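Local structure of SPbeta prophage-derived aminoglycoside N(3')-acetyltransferase-like protein YokD (Bacillus subtilis, 2NYG) at residues Ala49-Ile57 with Ile115-Pro123. The protein is a coenzyme A-binding homodimer that probably acts as an N-acetyltransferase, as in aminoglycoside-acetylating relatives, and may contribute to antibiotic resistance. Residues are numbered along the deposited sequence; the frame is centred on the assembly and turned at random.
Sequences AVAVIQALI and IVELFRSYP
Ile53 reaches from helix 48-60 between Ile115, Leu118, Phe119 and Tyr122. At CB the chain forks. The CG2 branch, trans to the backbone N, sits in the corner formed by two rings: it lies 3.6 Å from Phe119 CD1, at that ring's edge, and over the face of the Tyr122 ring in a CH-pi contact, 4.0 Å from the centroid and 9° off the normal. The other branch starts at CG1, which passes Ile115 CG2 at 4.2 Å, and ends at CD1, 3.9 Å from both Leu118 CD2 and the backbone at Phe119 CA.

The same Leu118 methyl packs against Ala49 and Val50, while Ile115 CD1 touches Val52 CG1 at 3.9 Å. At the rim of the Tyr122 ring the contact turns polar: Gln54 NE2 donates to Tyr122 OH (3.0 Å, 155° at the hydrogen). The hydroxyl lies near the amide plane, which stands almost perpendicular to the ring.

The axes of the two short helical segments approach to 9.5 Å and cross at -74°; the type I turn Phe119-Tyr122 then brings Tyr122 across Ile53 and Gln54, extending the contact beyond the crossing. Ile115 lies beside Leu39 and Gln114 of the coenzyme A site. Tyr105 of the second subunit meets the Tyr122 ring, Ile18 of helix 15-25 packs on Val52, and strands 65-69 and 135-139 of the central mixed sheet lie against Phe119 and Ile57.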
loop_
_atom_site.group_PDB
_atom_site.type_symbol
_atom_site.label_atom_id
_atom_site.label_comp_id
_atom_site.label_asym_id
_atom_site.label_seq_id
_atom_site.Cartn_x
_atom_site.Cartn_y
_atom_site.Cartn_z
ATOM N N ALA A 49 0.206 -8.830 -6.060
ATOM C CA ALA A 49 1.212 -7.841 -6.398
ATOM C C ALA A 49 2.676 -8.213 -6.139
ATOM O O ALA A 49 3.524 -7.961 -6.995
ATOM C CB ALA A 49 0.891 -6.561 -5.697
ATOM N N VAL A 50 2.993 -8.796 -4.978
ATOM C CA VAL A 50 4.387 -9.143 -4.695
ATOM C C VAL A 50 4.909 -10.125 -5.740
ATOM O O VAL A 50 6.069 -10.069 -6.122
ATOM C CB VAL A 50 4.610 -9.754 -3.257
ATOM C CG1 VAL A 50 3.622 -9.174 -2.274
ATOM C CG2 VAL A 50 4.547 -11.258 -3.289
ATOM N N ALA A 51 4.049 -11.014 -6.216
ATOM C CA ALA A 51 4.460 -11.976 -7.217
ATOM C C ALA A 51 4.754 -11.283 -8.548
ATOM O O ALA A 51 5.604 -11.732 -9.319
ATOM C CB ALA A 51 3.378 -13.025 -7.403
ATOM N N VAL A 52 4.054 -10.187 -8.823
ATOM C CA VAL A 52 4.273 -9.486 -10.071
ATOM C C VAL A 52 5.549 -8.685 -9.954
ATOM O O VAL A 52 6.313 -8.603 -10.904
ATOM C CB VAL A 52 3.070 -8.549 -10.435
ATOM C CG1 VAL A 52 3.310 -7.844 -11.782
ATOM C CG2 VAL A 52 1.796 -9.372 -10.524
ATOM N N ILE A 53 5.787 -8.112 -8.783
ATOM C CA ILE A 53 6.984 -7.319 -8.562
ATOM C C ILE A 53 8.249 -8.166 -8.668
ATOM O O ILE A 53 9.249 -7.741 -9.219
ATOM C CB ILE A 53 6.972 -6.674 -7.176
ATOM C CG1 ILE A 53 5.796 -5.711 -7.060
ATOM C CG2 ILE A 53 8.298 -5.975 -6.918
ATOM C CD1 ILE A 53 5.601 -5.184 -5.672
ATOM N N GLN A 54 8.197 -9.376 -8.131
ATOM C CA GLN A 54 9.346 -10.257 -8.150
ATOM C C GLN A 54 9.602 -10.794 -9.545
ATOM O O GLN A 54 10.740 -11.051 -9.924
ATOM C CB GLN A 54 9.112 -11.381 -7.158
ATOM C CG GLN A 54 8.755 -10.825 -5.808
ATOM C CD GLN A 54 8.547 -11.886 -4.767
ATOM O OE1 GLN A 54 7.886 -12.894 -5.009
ATOM N NE2 GLN A 54 9.098 -11.659 -3.588
ATOM N N ALA A 55 8.533 -10.952 -10.311
ATOM C CA ALA A 55 8.651 -11.439 -11.671
ATOM C C ALA A 55 9.344 -10.351 -12.483
ATOM O O ALA A 55 10.127 -10.630 -13.386
ATOM C CB ALA A 55 7.267 -11.743 -12.241
ATOM N N LEU A 56 9.063 -9.102 -12.150
ATOM C CA LEU A 56 9.681 -7.996 -12.849
ATOM C C LEU A 56 11.151 -7.951 -12.507
ATOM O O LEU A 56 11.998 -7.733 -13.375
ATOM C CB LEU A 56 9.001 -6.677 -12.467
ATOM C CG LEU A 56 7.814 -6.324 -13.365
ATOM C CD1 LEU A 56 6.845 -5.403 -12.655
ATOM C CD2 LEU A 56 8.351 -5.700 -14.639
ATOM N N ILE A 57 11.446 -8.172 -11.233
ATOM C CA ILE A 57 12.821 -8.162 -10.752
ATOM C C ILE A 57 13.610 -9.353 -11.308
ATOM O O ILE A 57 14.772 -9.225 -11.702
ATOM C CB ILE A 57 12.835 -8.141 -9.204
ATOM C CG1 ILE A 57 12.428 -6.748 -8.732
ATOM C CG2 ILE A 57 14.187 -8.511 -8.676
ATOM C CD1 ILE A 57 12.455 -6.533 -7.264
ATOM N N ILE A 115 -0.055 -2.436 -7.440
ATOM C CA ILE A 115 1.339 -2.822 -7.595
ATOM C C ILE A 115 2.295 -1.681 -7.254
ATOM O O ILE A 115 3.284 -1.881 -6.551
ATOM C CB ILE A 115 1.603 -3.313 -9.012
ATOM C CG1 ILE A 115 0.998 -4.700 -9.180
ATOM C CG2 ILE A 115 3.087 -3.352 -9.290
ATOM C CD1 ILE A 115 0.795 -5.128 -10.625
ATOM N N VAL A 116 2.004 -0.484 -7.746
ATOM C CA VAL A 116 2.856 0.662 -7.462
ATOM C C VAL A 116 2.813 1.018 -5.988
ATOM O O VAL A 116 3.820 1.410 -5.409
ATOM C CB VAL A 116 2.426 1.904 -8.269
ATOM C CG1 VAL A 116 3.125 3.147 -7.737
ATOM C CG2 VAL A 116 2.769 1.709 -9.734
ATOM N N GLU A 117 1.643 0.881 -5.374
ATOM C CA GLU A 117 1.504 1.226 -3.968
ATOM C C GLU A 117 2.346 0.305 -3.091
ATOM O O GLU A 117 2.922 0.732 -2.093
ATOM C CB GLU A 117 0.028 1.183 -3.545
ATOM C CG GLU A 117 -0.199 1.525 -2.074
ATOM C CD GLU A 117 0.227 2.939 -1.702
ATOM O OE1 GLU A 117 1.048 3.547 -2.417
ATOM O OE2 GLU A 117 -0.251 3.441 -0.669
ATOM N N LEU A 118 2.414 -0.960 -3.474
ATOM C CA LEU A 118 3.203 -1.917 -2.733
ATOM C C LEU A 118 4.675 -1.792 -3.127
ATOM O O LEU A 118 5.566 -1.926 -2.295
ATOM C CB LEU A 118 2.729 -3.328 -3.030
ATOM C CG LEU A 118 3.567 -4.340 -2.265
ATOM C CD1 LEU A 118 3.353 -4.148 -0.764
ATOM C CD2 LEU A 118 3.197 -5.727 -2.694
ATOM N N PHE A 119 4.920 -1.525 -4.404
ATOM C CA PHE A 119 6.274 -1.411 -4.904
ATOM C C PHE A 119 7.055 -0.276 -4.259
ATOM O O PHE A 119 8.281 -0.346 -4.135
ATOM C CB PHE A 119 6.255 -1.222 -6.421
ATOM C CG PHE A 119 7.615 -1.227 -7.038
ATOM C CD1 PHE A 119 8.399 -2.383 -7.010
ATOM C CD2 PHE A 119 8.138 -0.071 -7.605
ATOM C CE1 PHE A 119 9.675 -2.381 -7.531
ATOM C CE2 PHE A 119 9.415 -0.062 -8.128
ATOM C CZ PHE A 119 10.183 -1.221 -8.089
ATOM N N ARG A 120 6.345 0.771 -3.845
ATOM C CA ARG A 120 6.991 1.929 -3.238
ATOM C C ARG A 120 7.602 1.644 -1.879
ATOM O O ARG A 120 8.539 2.310 -1.476
ATOM C CB ARG A 120 6.019 3.107 -3.120
ATOM C CG ARG A 120 4.810 2.855 -2.218
ATOM C CD ARG A 120 4.036 4.143 -1.966
ATOM N NE ARG A 120 4.243 4.661 -0.614
ATOM C CZ ARG A 120 3.346 4.567 0.365
ATOM N NH1 ARG A 120 2.181 3.978 0.145
ATOM N NH2 ARG A 120 3.610 5.062 1.566
ATOM N N SER A 121 7.078 0.668 -1.163
ATOM C CA SER A 121 7.649 0.366 0.135
ATOM C C SER A 121 8.192 -1.055 0.130
ATOM O O SER A 121 8.111 -1.779 1.125
ATOM C CB SER A 121 6.606 0.540 1.232
ATOM O OG SER A 121 5.606 -0.450 1.123
ATOM N N TYR A 122 8.737 -1.445 -1.019
ATOM C CA TYR A 122 9.332 -2.765 -1.205
ATOM C C TYR A 122 10.827 -2.618 -0.896
ATOM O O TYR A 122 11.429 -1.582 -1.185
ATOM C CB TYR A 122 9.142 -3.234 -2.648
ATOM C CG TYR A 122 9.401 -4.705 -2.866
ATOM C CD1 TYR A 122 8.468 -5.662 -2.470
ATOM C CD2 TYR A 122 10.566 -5.144 -3.499
ATOM C CE1 TYR A 122 8.682 -7.028 -2.709
ATOM C CE2 TYR A 122 10.790 -6.507 -3.740
ATOM C CZ TYR A 122 9.841 -7.442 -3.344
ATOM O OH TYR A 122 10.032 -8.777 -3.594
ATOM N N PRO A 123 11.445 -3.658 -0.318
ATOM C CA PRO A 123 12.869 -3.585 0.016
ATOM C C PRO A 123 13.746 -3.131 -1.140
ATOM O O PRO A 123 13.761 -3.752 -2.212
ATOM C CB PRO A 123 13.197 -5.011 0.453
ATOM C CG PRO A 123 11.886 -5.541 0.934
ATOM C CD PRO A 123 10.929 -5.020 -0.091
#